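UPF0255 protein frsA (Vibrio vulnificus, PDB 4I4C) is probably a carboxylesterase of the FrsA family, hydrolysing carboxylic esters to an alcohol and a carboxylate on an alpha/beta-hydrolase fold. Local coordinates at residues A[126-131]-A[154-159]; A[181-186]-A[205-210]. One frame throughout, in Å; residues are numbered along the deposited sequence.

Contact 1 of 2, residues A[126-131]-A[154-159]; sequences FSASLC and NSAYLE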
loop_
_atom_site.group_PDB
_atom_site.type_symbol
_atom_site.label_atom_id
_atom_site.label_comp_id
_atom_site.label_asym_id
_atom_site.label_seq_id
_atom_site.Cartn_x
_atom_site.Cartn_y
_atom_site.Cartn_z
ATOM N N PHE A 126 -8.455 -6.200 14.052
ATOM C CA PHE A 126 -8.098 -5.890 12.663
ATOM C C PHE A 126 -8.593 -4.492 12.290
ATOM O O PHE A 126 -7.868 -3.724 11.672
ATOM C CB PHE A 126 -8.656 -6.940 11.692
ATOM C CG PHE A 126 -7.826 -8.199 11.608
ATOM C CD1 PHE A 126 -6.455 -8.125 11.397
ATOM C CD2 PHE A 126 -8.416 -9.449 11.735
ATOM C CE1 PHE A 126 -5.682 -9.277 11.326
ATOM C CE2 PHE A 126 -7.654 -10.611 11.656
ATOM C CZ PHE A 126 -6.286 -10.523 11.456
ATOM N N SER A 127 -9.820 -4.159 12.686
ATOM C CA SER A 127 -10.319 -2.793 12.522
ATOM C C SER A 127 -9.413 -1.764 13.193
ATOM O O SER A 127 -9.178 -0.675 12.659
ATOM C CB SER A 127 -11.718 -2.662 13.106
ATOM O OG SER A 127 -12.630 -3.406 12.342
ATOM N N ALA A 128 -8.917 -2.112 14.373
ATOM C CA ALA A 128 -8.067 -1.215 15.153
ATOM C C ALA A 128 -6.740 -0.983 14.440
ATOM O O ALA A 128 -6.256 0.156 14.351
ATOM C CB ALA A 128 -7.822 -1.794 16.528
ATOM N N SER A 129 -6.169 -2.081 13.935
ATOM C CA SER A 129 -4.927 -2.068 13.178
ATOM C C SER A 129 -5.022 -1.105 12.024
ATOM O O SER A 129 -4.103 -0.330 11.774
ATOM C CB SER A 129 -4.628 -3.453 12.607
ATOM O OG SER A 129 -3.334 -3.457 12.034
ATOM N N LEU A 130 -6.148 -1.163 11.323
ATOM C CA LEU A 130 -6.362 -0.318 10.153
ATOM C C LEU A 130 -6.451 1.147 10.555
ATOM O O LEU A 130 -5.901 2.024 9.869
ATOM C CB LEU A 130 -7.641 -0.729 9.439
ATOM C CG LEU A 130 -7.876 -0.000 8.124
ATOM C CD1 LEU A 130 -6.693 -0.213 7.200
ATOM C CD2 LEU A 130 -9.156 -0.517 7.509
ATOM N N CYS A 131 -7.141 1.415 11.664
ATOM C CA CYS A 131 -7.262 2.795 12.136
ATOM C C CYS A 131 -5.899 3.368 12.494
ATOM O O CYS A 131 -5.614 4.514 12.177
ATOM C CB CYS A 131 -8.221 2.908 13.315
ATOM S SG CYS A 131 -9.909 2.565 12.848
ATOM N N ASN A 154 0.923 -2.596 13.966
ATOM C CA ASN A 154 1.547 -3.923 13.976
ATOM C C ASN A 154 1.169 -4.774 15.192
ATOM O O ASN A 154 0.861 -5.952 15.049
ATOM C CB ASN A 154 3.073 -3.818 13.840
ATOM C CG ASN A 154 3.519 -3.514 12.411
ATOM O OD1 ASN A 154 3.038 -4.126 11.458
ATOM N ND2 ASN A 154 4.452 -2.571 12.260
ATOM N N SER A 155 1.178 -4.199 16.392
ATOM C CA SER A 155 0.798 -5.001 17.555
ATOM C C SER A 155 -0.693 -5.401 17.484
ATOM O O SER A 155 -1.063 -6.511 17.835
ATOM C CB SER A 155 1.162 -4.310 18.888
ATOM O OG SER A 155 0.464 -3.095 19.067
ATOM N N ALA A 156 -1.541 -4.524 16.966
ATOM C CA ALA A 156 -2.942 -4.868 16.856
ATOM C C ALA A 156 -3.192 -5.987 15.836
ATOM O O ALA A 156 -4.067 -6.833 16.038
ATOM C CB ALA A 156 -3.794 -3.623 16.554
ATOM N N TYR A 157 -2.434 -5.989 14.742
ATOM C CA TYR A 157 -2.583 -7.023 13.720
ATOM C C TYR A 157 -2.259 -8.412 14.264
ATOM O O TYR A 157 -2.968 -9.380 13.985
ATOM C CB TYR A 157 -1.672 -6.729 12.523
ATOM C CG TYR A 157 -2.130 -7.355 11.216
ATOM C CD1 TYR A 157 -3.089 -6.729 10.421
ATOM C CD2 TYR A 157 -1.594 -8.559 10.771
ATOM C CE1 TYR A 157 -3.503 -7.281 9.229
ATOM C CE2 TYR A 157 -2.008 -9.128 9.565
ATOM C CZ TYR A 157 -2.961 -8.482 8.805
ATOM O OH TYR A 157 -3.384 -9.021 7.617
ATOM N N LEU A 158 -1.166 -8.518 15.008
ATOM C CA LEU A 158 -0.763 -9.817 15.539
ATOM C C LEU A 158 -1.753 -10.301 16.594
ATOM O O LEU A 158 -2.096 -11.484 16.634
ATOM C CB LEU A 158 0.675 -9.778 16.062
ATOM C CG LEU A 158 1.717 -9.302 15.040
ATOM C CD1 LEU A 158 3.108 -9.222 15.657
ATOM C CD2 LEU A 158 1.741 -10.195 13.804
ATOM N N GLU A 159 -2.248 -9.377 17.421
ATOM C CA GLU A 159 -3.262 -9.717 18.414
ATOM C C GLU A 159 -4.578 -10.168 17.759
ATOM O O GLU A 159 -5.245 -11.087 18.240
ATOM C CB GLU A 159 -3.482 -8.548 19.396
ATOM C CG GLU A 159 -4.177 -8.943 20.681
ATOM C CD GLU A 159 -3.535 -10.153 21.349
ATOM O OE1 GLU A 159 -2.347 -10.065 21.733
ATOM O OE2 GLU A 159 -4.218 -11.196 21.478
#

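Contact 2 of 2, residues A[181-186]-A[205-210]; sequences TAHLHL and LQTDMW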
loop_
_atom_site.group_PDB
_atom_site.type_symbol
_atom_site.label_atom_id
_atom_site.label_comp_id
_atom_site.label_asym_id
_atom_site.label_seq_id
_atom_site.Cartn_x
_atom_site.Cartn_y
_atom_site.Cartn_z
ATOM N N THR A 181 10.468 -9.209 6.546
ATOM C CA THR A 181 9.332 -9.627 7.366
ATOM C C THR A 181 8.063 -9.742 6.530
ATOM O O THR A 181 7.616 -8.763 5.924
ATOM C CB THR A 181 9.044 -8.646 8.504
ATOM O OG1 THR A 181 10.206 -8.510 9.332
ATOM C CG2 THR A 181 7.885 -9.158 9.348
ATOM N N ALA A 182 7.474 -10.932 6.514
ATOM C CA ALA A 182 6.266 -11.162 5.729
ATOM C C ALA A 182 5.178 -11.842 6.563
ATOM O O ALA A 182 5.470 -12.529 7.540
ATOM C CB ALA A 182 6.599 -11.988 4.466
ATOM N N HIS A 183 3.923 -11.653 6.180
ATOM C CA HIS A 183 2.829 -12.283 6.912
ATOM C C HIS A 183 2.086 -13.305 6.048
ATOM O O HIS A 183 1.472 -12.956 5.048
ATOM C CB HIS A 183 1.851 -11.236 7.449
ATOM C CG HIS A 183 2.415 -10.381 8.540
ATOM N ND1 HIS A 183 3.313 -9.362 8.304
ATOM C CD2 HIS A 183 2.212 -10.396 9.882
ATOM C CE1 HIS A 183 3.633 -8.782 9.448
ATOM N NE2 HIS A 183 2.976 -9.395 10.421
ATOM N N LEU A 184 2.135 -14.564 6.467
ATOM C CA LEU A 184 1.467 -15.652 5.760
ATOM C C LEU A 184 0.120 -15.955 6.396
ATOM O O LEU A 184 0.050 -16.371 7.543
ATOM C CB LEU A 184 2.350 -16.907 5.770
ATOM C CG LEU A 184 1.822 -18.171 5.087
ATOM C CD1 LEU A 184 1.643 -17.960 3.571
ATOM C CD2 LEU A 184 2.766 -19.349 5.367
ATOM N N HIS A 185 -0.944 -15.725 5.644
ATOM C CA HIS A 185 -2.305 -15.965 6.096
ATOM C C HIS A 185 -2.818 -17.266 5.494
ATOM O O HIS A 185 -2.904 -17.389 4.274
ATOM C CB HIS A 185 -3.217 -14.829 5.629
ATOM C CG HIS A 185 -2.707 -13.467 5.973
ATOM N ND1 HIS A 185 -1.558 -12.943 5.434
ATOM C CD2 HIS A 185 -3.200 -12.524 6.816
ATOM C CE1 HIS A 185 -1.357 -11.728 5.930
ATOM N NE2 HIS A 185 -2.337 -11.457 6.766
ATOM N N LEU A 186 -3.180 -18.224 6.340
ATOM C CA LEU A 186 -3.687 -19.509 5.857
ATOM C C LEU A 186 -5.086 -19.804 6.395
ATOM O O LEU A 186 -5.405 -19.442 7.522
ATOM C CB LEU A 186 -2.731 -20.620 6.270
ATOM C CG LEU A 186 -1.287 -20.406 5.838
ATOM C CD1 LEU A 186 -0.354 -20.795 6.962
ATOM C CD2 LEU A 186 -0.984 -21.203 4.566
ATOM N N LEU A 205 0.737 -0.011 4.394
ATOM C CA LEU A 205 1.513 -0.992 5.139
ATOM C C LEU A 205 0.983 -2.365 4.737
ATOM O O LEU A 205 -0.173 -2.491 4.317
ATOM C CB LEU A 205 1.348 -0.787 6.657
ATOM C CG LEU A 205 1.594 0.574 7.317
ATOM C CD1 LEU A 205 1.232 0.483 8.795
ATOM C CD2 LEU A 205 3.029 1.074 7.159
ATOM N N GLN A 206 1.808 -3.399 4.885
ATOM C CA GLN A 206 1.422 -4.741 4.449
ATOM C C GLN A 206 0.236 -5.306 5.233
ATOM O O GLN A 206 -0.432 -6.259 4.803
ATOM C CB GLN A 206 2.622 -5.684 4.524
ATOM C CG GLN A 206 3.170 -5.921 5.916
ATOM C CD GLN A 206 4.197 -7.028 5.898
ATOM O OE1 GLN A 206 3.842 -8.196 5.906
ATOM N NE2 GLN A 206 5.473 -6.667 5.839
ATOM N N THR A 207 -0.026 -4.691 6.384
ATOM C CA THR A 207 -1.104 -5.112 7.260
ATOM C C THR A 207 -2.444 -4.441 6.881
ATOM O O THR A 207 -3.427 -4.574 7.598
ATOM C CB THR A 207 -0.731 -4.854 8.763
ATOM O OG1 THR A 207 -0.159 -3.557 8.898
ATOM C CG2 THR A 207 0.300 -5.873 9.259
ATOM N N ASP A 208 -2.487 -3.739 5.748
ATOM C CA ASP A 208 -3.694 -3.006 5.351
ATOM C C ASP A 208 -4.605 -3.807 4.419
ATOM O O ASP A 208 -5.518 -3.242 3.829
ATOM C CB ASP A 208 -3.347 -1.670 4.654
ATOM C CG ASP A 208 -2.617 -0.688 5.561
ATOM O OD1 ASP A 208 -2.512 -0.963 6.772
ATOM O OD2 ASP A 208 -2.148 0.359 5.054
ATOM N N MET A 209 -4.385 -5.116 4.303
ATOM C CA MET A 209 -5.097 -5.912 3.292
ATOM C C MET A 209 -5.771 -7.166 3.834
ATOM O O MET A 209 -6.004 -8.122 3.086
ATOM C CB MET A 209 -4.132 -6.297 2.162
ATOM C CG MET A 209 -3.614 -5.092 1.390
ATOM S SD MET A 209 -2.205 -5.453 0.324
ATOM C CE MET A 209 -0.937 -5.889 1.526
ATOM N N TRP A 210 -6.060 -7.160 5.136
ATOM C CA TRP A 210 -6.753 -8.257 5.794
ATOM C C TRP A 210 -8.036 -8.696 5.082
ATOM O O TRP A 210 -8.300 -9.885 4.972
ATOM C CB TRP A 210 -7.063 -7.916 7.260
ATOM C CG TRP A 210 -8.025 -8.887 7.845
ATOM C CD1 TRP A 210 -9.326 -8.655 8.176
ATOM C CD2 TRP A 210 -7.774 -10.266 8.133
ATOM N NE1 TRP A 210 -9.900 -9.805 8.670
ATOM C CE2 TRP A 210 -8.969 -10.809 8.650
ATOM C CE3 TRP A 210 -6.652 -11.090 8.013
ATOM C CZ2 TRP A 210 -9.076 -12.140 9.040
ATOM C CZ3 TRP A 210 -6.762 -12.420 8.401
ATOM C CH2 TRP A 210 -7.963 -12.929 8.907
#

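Contact 1 of 2, residues A[126-131]-A[154-159]
F126 drives the edge of its ring into the face of Y157. CE1 of F126 stands over the centre of the tyrosine ring, 3.6 Å from CE1 of Y157, and CD1 of F126 follows close behind. With the planes 69° apart and the centroids of the F126 and Y157 rings separated by 5.0 Å, this is an edge-to-face aromatic pair. Y157 is set up for it by its first torsion: CG lies anti to the backbone N (chi1 -156°), which puts the ring where F126 meets its face and S129 its edge. OG of S129 sits in the plane of the tyrosine ring, 3.7 Å from CD1 of Y157. That is packing; the hydroxyl's hydrogen bond goes to the carbonyl of A153, one turn back on the tyrosine's own helix. Next to the rings the backbones close in, since only small groups separate them: CB of S129 lies 4.0 Å from CB of A156. The segment axes approach to 7.8 Å and run nearly antiparallel, at 164°. No hydrogen bond joins the two segments directly. Helices 121-136 and 144-163 thus form an antiparallel helical hairpin, closely packed at its small residues, with the aromatic pair beside them.

Contact 2 of 2, residues A[181-186]-A[205-210]
The amide of Q206 reaches across to strand 178-186 and bonds there at two points. From CB the chain turns to CG between the backbone N and the carbonyl carbon (chi1 64°), then runs out extended, which carries the amide from the loop to the strand. CG comes no nearer than 4.2 Å to ND1 of H183. CD lies 3.5 Å from ND1 of H183 and 3.8 Å from O of T181. At the tip the two branches divide the work. NE2 donates to O of T181 at 3.0 Å in an almost straight bond, 174° at the hydrogen, with the acceptor lying in the amide plane. OE1 accepts from ND1 of H183 at 2.7 Å; the imidazole gives its N-H in its own ring plane but approaches from above the plane of the Q206 carbonyl, ring and amide being turned 82° to each other. Two residues beyond the segments, T226 at OE1 and D228 at NE2, bond to the same amide and help fix its rotation.

Strand 178-186 belongs to the mixed central sheet of the alpha/beta-hydrolase fold, and 205-210 closes the connection from strand 193-199, entering helix 210-217 at W210. M209 occupies the N-cap position, right before that helix, and is one of the residues of the polyether pocket. Next to Q206 in the loop, CG2 of T207 lies over one face of the H183 ring, 4.4 Å from CE1 of H183. Farther along the strand, the H185 and W210 rings meet edge to edge, CD2 of H185 lying 3.9 Å from CZ3 of W210.

Overall arrangement
Both contacts are buried, but contact 2 lies nearer the middle of the chain, about 11 Å from its centre against about 16 Å for contact 1. Contact 1 joins two helices mainly through apolar and aromatic packing, plus one bond from the S129 hydroxyl to A153; contact 2 ties a sheet strand to a loop, largely through hydrogen bonds of a buried amide. Their centres are about 11 Å apart, and the residues of one reach the other: OH of Y157 makes a probable hydrogen bond of 2.8 Å to NE2 of H185, while F126 stacks on W210 and L158 packs against H183. The helical hairpin therefore lies directly against the strand and loop of contact 2.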